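Long-range contact in tubulin-like protein CetZ2 (Haloferax volcanii, PDB 4B45), which binds GTP, belongs to the tubulin/FtsZ-like GTPases of archaea and takes part in the control of cell shape: residues K14-F22 against N183-L194. Numbering follows the deposited sequence.
Sequences KLASALQSF and NEAIARRVGLLL. With GSP (5'-guanosine-diphosphate-monothiophosphate), chain C.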
ATOM      1  N   LYS A  14      -8.468   9.069  -2.427  1.00 44.65           N
ATOM      2  CA  LYS A  14      -7.339   9.989  -2.441  1.00 46.64           C
ATOM      3  C   LYS A  14      -6.007   9.253  -2.664  1.00 43.32           C
ATOM      4  O   LYS A  14      -5.175   9.676  -3.466  1.00 39.92           O
ATOM      5  CB  LYS A  14      -7.292  10.803  -1.150  1.00 48.39           C
ATOM      6  CG  LYS A  14      -8.185  12.042  -1.162  1.00 50.72           C
ATOM      7  CD  LYS A  14      -7.667  13.085  -0.162  1.00 64.77           C
ATOM      8  CE  LYS A  14      -8.629  13.285   1.019  1.00 72.97           C
ATOM      9  NZ  LYS A  14      -8.013  14.026   2.178  1.00 62.89           N
ATOM     10  N   LEU A  15      -5.808   8.152  -1.952  1.00 47.42           N
ATOM     11  CA  LEU A  15      -4.584   7.377  -2.113  1.00 46.32           C
ATOM     12  C   LEU A  15      -4.553   6.710  -3.487  1.00 42.22           C
ATOM     13  O   LEU A  15      -3.524   6.710  -4.154  1.00 46.27           O
ATOM     14  CB  LEU A  15      -4.435   6.348  -0.986  1.00 45.35           C
ATOM     15  CG  LEU A  15      -3.183   5.458  -0.995  1.00 48.44           C
ATOM     16  CD1 LEU A  15      -1.931   6.307  -1.112  1.00 43.47           C
ATOM     17  CD2 LEU A  15      -3.138   4.599   0.259  1.00 39.17           C
ATOM     18  N   ALA A  16      -5.682   6.155  -3.917  1.00 45.96           N
ATOM     19  CA  ALA A  16      -5.763   5.570  -5.260  1.00 49.06           C
ATOM     20  C   ALA A  16      -5.451   6.579  -6.370  1.00 46.94           C
ATOM     21  O   ALA A  16      -4.808   6.237  -7.358  1.00 49.48           O
ATOM     22  CB  ALA A  16      -7.119   4.919  -5.496  1.00 51.00           C
ATOM     23  N   SER A  17      -5.897   7.818  -6.205  1.00 38.81           N
ATOM     24  CA  SER A  17      -5.557   8.881  -7.156  1.00 43.34           C
ATOM     25  C   SER A  17      -4.065   9.202  -7.168  1.00 47.82           C
ATOM     26  O   SER A  17      -3.486   9.423  -8.231  1.00 46.48           O
ATOM     27  CB  SER A  17      -6.335  10.164  -6.847  1.00 43.55           C
ATOM     28  OG  SER A  17      -7.728   9.976  -7.039  1.00 58.42           O
ATOM     29  N   ALA A  18      -3.454   9.258  -5.985  1.00 45.25           N
ATOM     30  CA  ALA A  18      -2.037   9.599  -5.880  1.00 43.06           C
ATOM     31  C   ALA A  18      -1.172   8.528  -6.555  1.00 42.00           C
ATOM     32  O   ALA A  18      -0.251   8.841  -7.302  1.00 42.59           O
ATOM     33  CB  ALA A  18      -1.644   9.771  -4.430  1.00 39.61           C
ATOM     34  N   LEU A  19      -1.501   7.264  -6.308  1.00 47.47           N
ATOM     35  CA  LEU A  19      -0.799   6.141  -6.931  1.00 44.40           C
ATOM     36  C   LEU A  19      -0.922   6.179  -8.453  1.00 48.76           C
ATOM     37  O   LEU A  19       0.071   6.022  -9.161  1.00 45.83           O
ATOM     38  CB  LEU A  19      -1.328   4.815  -6.372  1.00 46.86           C
ATOM     39  CG  LEU A  19      -0.610   3.514  -6.739  1.00 56.04           C
ATOM     40  CD1 LEU A  19       0.893   3.649  -6.527  1.00 61.69           C
ATOM     41  CD2 LEU A  19      -1.156   2.359  -5.908  1.00 51.63           C
ATOM     42  N   GLN A  20      -2.134   6.402  -8.964  1.00 44.50           N
ATOM     43  CA  GLN A  20      -2.327   6.472 -10.407  1.00 43.58           C
ATOM     44  C   GLN A  20      -1.576   7.658 -10.989  1.00 41.08           C
ATOM     45  O   GLN A  20      -1.004   7.579 -12.076  1.00 43.53           O
ATOM     46  CB  GLN A  20      -3.810   6.598 -10.753  1.00 51.71           C
ATOM     47  CG  GLN A  20      -4.073   6.787 -12.236  1.00 60.16           C
ATOM     48  CD  GLN A  20      -5.405   7.460 -12.501  1.00 72.98           C
ATOM     49  OE1 GLN A  20      -6.382   6.806 -12.875  1.00 73.78           O
ATOM     50  NE2 GLN A  20      -5.452   8.777 -12.305  1.00 76.01           N
ATOM     51  N   SER A  21      -1.599   8.767 -10.257  1.00 38.59           N
ATOM     52  CA  SER A  21      -0.880   9.974 -10.657  1.00 44.86           C
ATOM     53  C   SER A  21       0.643   9.728 -10.708  1.00 43.06           C
ATOM     54  O   SER A  21       1.337  10.197 -11.616  1.00 41.02           O
ATOM     55  CB  SER A  21      -1.216  11.115  -9.681  1.00 49.44           C
ATOM     56  OG  SER A  21      -0.681  12.355 -10.113  1.00 56.56           O
ATOM     57  N   PHE A  22       1.165   8.996  -9.732  1.00 39.01           N
ATOM     58  CA  PHE A  22       2.587   8.657  -9.757  1.00 45.16           C
ATOM     59  C   PHE A  22       2.915   7.786 -10.974  1.00 45.67           C
ATOM     60  O   PHE A  22       3.863   8.056 -11.709  1.00 49.92           O
ATOM     61  CB  PHE A  22       3.014   7.950  -8.472  1.00 49.15           C
ATOM     62  CG  PHE A  22       4.456   7.489  -8.483  1.00 52.97           C
ATOM     63  CD1 PHE A  22       5.487   8.377  -8.191  1.00 48.98           C
ATOM     64  CD2 PHE A  22       4.780   6.174  -8.796  1.00 54.71           C
ATOM     65  CE1 PHE A  22       6.816   7.961  -8.208  1.00 48.37           C
ATOM     66  CE2 PHE A  22       6.110   5.749  -8.814  1.00 54.28           C
ATOM     67  CZ  PHE A  22       7.128   6.644  -8.514  1.00 46.51           C
ATOM     68  N   ASN A 183       0.087  10.258   1.359  1.00 46.08           N
ATOM     69  CA  ASN A 183      -0.347   9.621   0.131  1.00 46.15           C
ATOM     70  C   ASN A 183       0.770   9.583  -0.899  1.00 41.74           C
ATOM     71  O   ASN A 183       0.947   8.592  -1.618  1.00 39.74           O
ATOM     72  CB  ASN A 183      -1.553  10.353  -0.453  1.00 43.78           C
ATOM     73  CG  ASN A 183      -2.777  10.238   0.414  1.00 45.78           C
ATOM     74  OD1 ASN A 183      -2.855   9.381   1.304  1.00 48.37           O
ATOM     75  ND2 ASN A 183      -3.752  11.094   0.156  1.00 48.70           N
ATOM     76  N   GLU A 184       1.521  10.673  -0.970  1.00 43.11           N
ATOM     77  CA  GLU A 184       2.581  10.784  -1.954  1.00 52.35           C
ATOM     78  C   GLU A 184       3.746   9.836  -1.655  1.00 52.51           C
ATOM     79  O   GLU A 184       4.358   9.280  -2.575  1.00 46.97           O
ATOM     80  CB  GLU A 184       3.068  12.226  -2.044  1.00 60.24           C
ATOM     81  CG  GLU A 184       2.167  13.126  -2.861  1.00 75.79           C
ATOM     82  CD  GLU A 184       2.480  13.065  -4.343  1.00 97.84           C
ATOM     83  OE1 GLU A 184       2.470  11.949  -4.915  1.00106.90           O
ATOM     84  OE2 GLU A 184       2.736  14.137  -4.940  1.00104.95           O
ATOM     85  N   ALA A 185       4.054   9.658  -0.374  1.00 51.22           N
ATOM     86  CA  ALA A 185       5.143   8.766   0.003  1.00 53.45           C
ATOM     87  C   ALA A 185       4.705   7.347  -0.294  1.00 49.41           C
ATOM     88  O   ALA A 185       5.490   6.522  -0.764  1.00 47.20           O
ATOM     89  CB  ALA A 185       5.492   8.919   1.469  1.00 48.57           C
ATOM     90  N   ILE A 186       3.440   7.057  -0.029  1.00 40.81           N
ATOM     91  CA  ILE A 186       2.955   5.705  -0.257  1.00 45.34           C
ATOM     92  C   ILE A 186       2.934   5.432  -1.742  1.00 42.08           C
ATOM     93  O   ILE A 186       3.357   4.362  -2.194  1.00 43.09           O
ATOM     94  CB  ILE A 186       1.587   5.463   0.379  1.00 49.64           C
ATOM     95  CG1 ILE A 186       1.759   5.368   1.891  1.00 50.97           C
ATOM     96  CG2 ILE A 186       0.994   4.155  -0.118  1.00 47.96           C
ATOM     97  CD1 ILE A 186       2.761   4.297   2.299  1.00 53.46           C
ATOM     98  N   ALA A 187       2.488   6.422  -2.503  1.00 44.68           N
ATOM     99  CA  ALA A 187       2.437   6.290  -3.949  1.00 47.06           C
ATOM    100  C   ALA A 187       3.801   5.958  -4.558  1.00 47.45           C
ATOM    101  O   ALA A 187       3.897   5.076  -5.410  1.00 43.44           O
ATOM    102  CB  ALA A 187       1.874   7.526  -4.565  1.00 38.59           C
ATOM    103  N   ARG A 188       4.844   6.666  -4.131  1.00 51.58           N
ATOM    104  CA  ARG A 188       6.198   6.421  -4.634  1.00 51.17           C
ATOM    105  C   ARG A 188       6.677   5.008  -4.314  1.00 49.69           C
ATOM    106  O   ARG A 188       7.171   4.304  -5.189  1.00 50.00           O
ATOM    107  CB  ARG A 188       7.189   7.434  -4.060  1.00 56.06           C
ATOM    108  CG  ARG A 188       8.640   7.025  -4.246  1.00 67.35           C
ATOM    109  CD  ARG A 188       9.515   7.549  -3.108  1.00 76.99           C
ATOM    110  NE  ARG A 188      10.086   8.860  -3.404  1.00 80.37           N
ATOM    111  CZ  ARG A 188      10.644   9.659  -2.498  1.00 82.81           C
ATOM    112  NH1 ARG A 188      10.703   9.294  -1.223  1.00 81.63           N
ATOM    113  NH2 ARG A 188      11.134  10.833  -2.866  1.00 87.26           N
ATOM    114  N   ARG A 189       6.522   4.606  -3.054  1.00 49.31           N
ATOM    115  CA  ARG A 189       6.836   3.249  -2.606  1.00 46.47           C
ATOM    116  C   ARG A 189       6.114   2.149  -3.374  1.00 46.66           C
ATOM    117  O   ARG A 189       6.737   1.202  -3.853  1.00 44.58           O
ATOM    118  CB  ARG A 189       6.488   3.085  -1.127  1.00 40.73           C
ATOM    119  CG  ARG A 189       7.533   3.612  -0.195  1.00 57.15           C
ATOM    120  CD  ARG A 189       6.912   3.957   1.129  1.00 55.29           C
ATOM    121  NE  ARG A 189       7.878   4.453   2.109  1.00 52.88           N
ATOM    122  CZ  ARG A 189       8.502   5.626   2.018  1.00 66.88           C
ATOM    123  NH1 ARG A 189       8.292   6.429   0.975  1.00 71.51           N
ATOM    124  NH2 ARG A 189       9.352   5.991   2.968  1.00 67.93           N
ATOM    125  N   VAL A 190       4.791   2.247  -3.436  1.00 48.20           N
ATOM    126  CA  VAL A 190       3.981   1.226  -4.094  1.00 46.88           C
ATOM    127  C   VAL A 190       4.198   1.261  -5.598  1.00 42.79           C
ATOM    128  O   VAL A 190       4.393   0.219  -6.227  1.00 46.70           O
ATOM    129  CB  VAL A 190       2.492   1.382  -3.743  1.00 42.68           C
ATOM    130  CG1 VAL A 190       1.635   0.391  -4.539  1.00 39.66           C
ATOM    131  CG2 VAL A 190       2.288   1.186  -2.243  1.00 44.03           C
ATOM    132  N   GLY A 191       4.196   2.466  -6.163  1.00 39.19           N
ATOM    133  CA  GLY A 191       4.431   2.650  -7.586  1.00 34.61           C
ATOM    134  C   GLY A 191       5.727   2.010  -8.067  1.00 48.35           C
ATOM    135  O   GLY A 191       5.747   1.365  -9.118  1.00 47.03           O
ATOM    136  N   LEU A 192       6.808   2.186  -7.300  1.00 42.39           N
ATOM    137  CA  LEU A 192       8.100   1.627  -7.666  1.00 37.66           C
ATOM    138  C   LEU A 192       8.032   0.113  -7.584  1.00 38.55           C
ATOM    139  O   LEU A 192       8.607  -0.584  -8.411  1.00 46.21           O
ATOM    140  CB  LEU A 192       9.213   2.145  -6.738  1.00 35.34           C
ATOM    141  CG  LEU A 192       9.659   3.585  -6.972  1.00 42.34           C
ATOM    142  CD1 LEU A 192      10.684   4.017  -5.920  1.00 43.98           C
ATOM    143  CD2 LEU A 192      10.195   3.792  -8.382  1.00 41.42           C
ATOM    144  N   LEU A 193       7.331  -0.392  -6.574  1.00 38.11           N
ATOM    145  CA  LEU A 193       7.157  -1.832  -6.439  1.00 40.29           C
ATOM    146  C   LEU A 193       6.418  -2.398  -7.648  1.00 46.09           C
ATOM    147  O   LEU A 193       6.793  -3.438  -8.192  1.00 48.27           O
ATOM    148  CB  LEU A 193       6.394  -2.149  -5.163  1.00 40.69           C
ATOM    149  CG  LEU A 193       6.021  -3.615  -4.975  1.00 47.15           C
ATOM    150  CD1 LEU A 193       7.243  -4.378  -4.551  1.00 50.06           C
ATOM    151  CD2 LEU A 193       4.893  -3.777  -3.956  1.00 42.94           C
ATOM    152  N   LEU A 194       5.370  -1.696  -8.071  1.00 39.29           N
ATOM    153  CA  LEU A 194       4.604  -2.090  -9.237  1.00 40.69           C
ATOM    154  C   LEU A 194       5.411  -1.931 -10.514  1.00 44.50           C
ATOM    155  O   LEU A 194       5.285  -2.737 -11.439  1.00 48.61           O
ATOM    156  CB  LEU A 194       3.314  -1.261  -9.331  1.00 48.87           C
ATOM    157  CG  LEU A 194       2.320  -1.375  -8.169  1.00 45.77           C
ATOM    158  CD1 LEU A 194       1.176  -0.368  -8.334  1.00 46.81           C
ATOM    159  CD2 LEU A 194       1.775  -2.793  -8.054  1.00 42.36           C
TER
HETATM  160  PG  GSP C1342     -16.741   8.477   6.876  1.00 65.49           P
HETATM  161  O3B GSP C1342     -16.383   7.461   5.687  1.00 81.37           O
HETATM  162  S1G GSP C1342     -15.507   8.400   8.534  1.00 66.45           S
HETATM  163  O2G GSP C1342     -16.767   9.937   6.338  1.00121.21           O
HETATM  164  O3G GSP C1342     -18.065   8.020   7.343  1.00 56.17           O
HETATM  165  PB  GSP C1342     -14.976   7.285   4.953  1.00 46.49           P
HETATM  166  O1B GSP C1342     -14.897   7.978   3.615  1.00 43.19           O
HETATM  167  O2B GSP C1342     -14.774   5.794   4.714  1.00 59.46           O
HETATM  168  PA  GSP C1342     -12.334   8.128   5.381  1.00 46.26           P
HETATM  169  O1A GSP C1342     -12.013   9.598   5.339  1.00 49.09           O
HETATM  170  O2A GSP C1342     -11.967   7.535   4.045  1.00 54.10           O
HETATM  171  O3A GSP C1342     -13.807   7.848   5.839  1.00 54.38           O
HETATM  172  O5' GSP C1342     -11.431   7.385   6.403  1.00 55.57           O
HETATM  173  C5' GSP C1342     -10.995   7.958   7.589  1.00 50.00           C
HETATM  174  C4' GSP C1342      -9.645   7.514   7.960  1.00 53.13           C
HETATM  175  O4' GSP C1342      -8.764   7.685   6.889  1.00 46.50           O
HETATM  176  C3' GSP C1342      -9.082   8.297   9.076  1.00 47.18           C
HETATM  177  O3' GSP C1342      -8.212   7.459   9.734  1.00 50.09           O
HETATM  178  C2' GSP C1342      -8.332   9.370   8.432  1.00 51.09           C
HETATM  179  O2' GSP C1342      -7.271   9.748   9.243  1.00 57.03           O
HETATM  180  C1' GSP C1342      -7.814   8.722   7.242  1.00 46.09           C
HETATM  181  N9  GSP C1342      -7.659   9.564   6.073  1.00 45.92           N
HETATM  182  C8  GSP C1342      -8.553  10.429   5.584  1.00 47.15           C
HETATM  183  N7  GSP C1342      -8.064  10.980   4.457  1.00 50.23           N
HETATM  184  C5  GSP C1342      -6.830  10.442   4.217  1.00 42.94           C
HETATM  185  C6  GSP C1342      -5.874  10.633   3.183  1.00 42.60           C
HETATM  186  O6  GSP C1342      -6.086  11.525   2.148  1.00 44.56           O
HETATM  187  N1  GSP C1342      -4.717   9.930   3.241  1.00 40.41           N
HETATM  188  C2  GSP C1342      -4.490   9.058   4.249  1.00 43.18           C
HETATM  189  N2  GSP C1342      -3.218   8.325   4.245  1.00 40.27           N
HETATM  190  N3  GSP C1342      -5.367   8.839   5.240  1.00 45.25           N
HETATM  191  C4  GSP C1342      -6.562   9.540   5.243  1.00 45.77           C
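Phe22 lays its ring on the backbone of the segment 183-194, with Arg188 CA 3.9 Å from the ring centroid and 11° off the ring normal, a CH-pi contact over one face. Its CG lies anti to the backbone N (chi1 176°), which carries the flat ring across to Ala187, Arg188, Gly191 and Leu192, the four residues of a knobs-into-holes socket. Gly191 suits that socket because a side chain there would run into the ring: Phe22 CE2 is already 3.7 Å from Gly191 CA. With an alanine here in place of Phe22 the ring's contacts with Arg188 CA and Gly191 CA would go, and the socket is likely to be left with a gap. One turn back, Leu19 fills a second hole, its CD1 3.5 Å from Gly191 N and its CD2 against Val190 CG1, the two side chains crossing at about a right angle. Between the backbones stand two alanines, whose small methyls let the helices come close: Ala187 CB lies 3.7 Å from Ala18 O, and the axes approach to 8.4 Å, crossing at -52°. Toward the nucleotide, Leu15 CD1 rests on Ile186 CG2, while Ala18 CB packs against Asn183 CB.

Asn183 then turns its amide to the guanine, where both its ends are used. Asn183 OD1 accepts from GSP N1 at 2.7 Å and, weakly, from GSP N2, and Asn183 ND2 donates to GSP O6 at 3.1 Å, a pattern that reads the base as guanine. Lys14 NZ adds a weak hydrogen bond to the same GSP O6. Beneath the pair, Leu19 meets Leu5 of strand 3-8 and Ile186 meets Val163 of strand 159-164. Helix 9-26, following the first strand of the nucleotide-binding sheet, thus packs on helix 175-196, the central helix that in the tubulin/FtsZ fold links the GTPase domain to the C-terminal domain, with its Asn183 at the guanine.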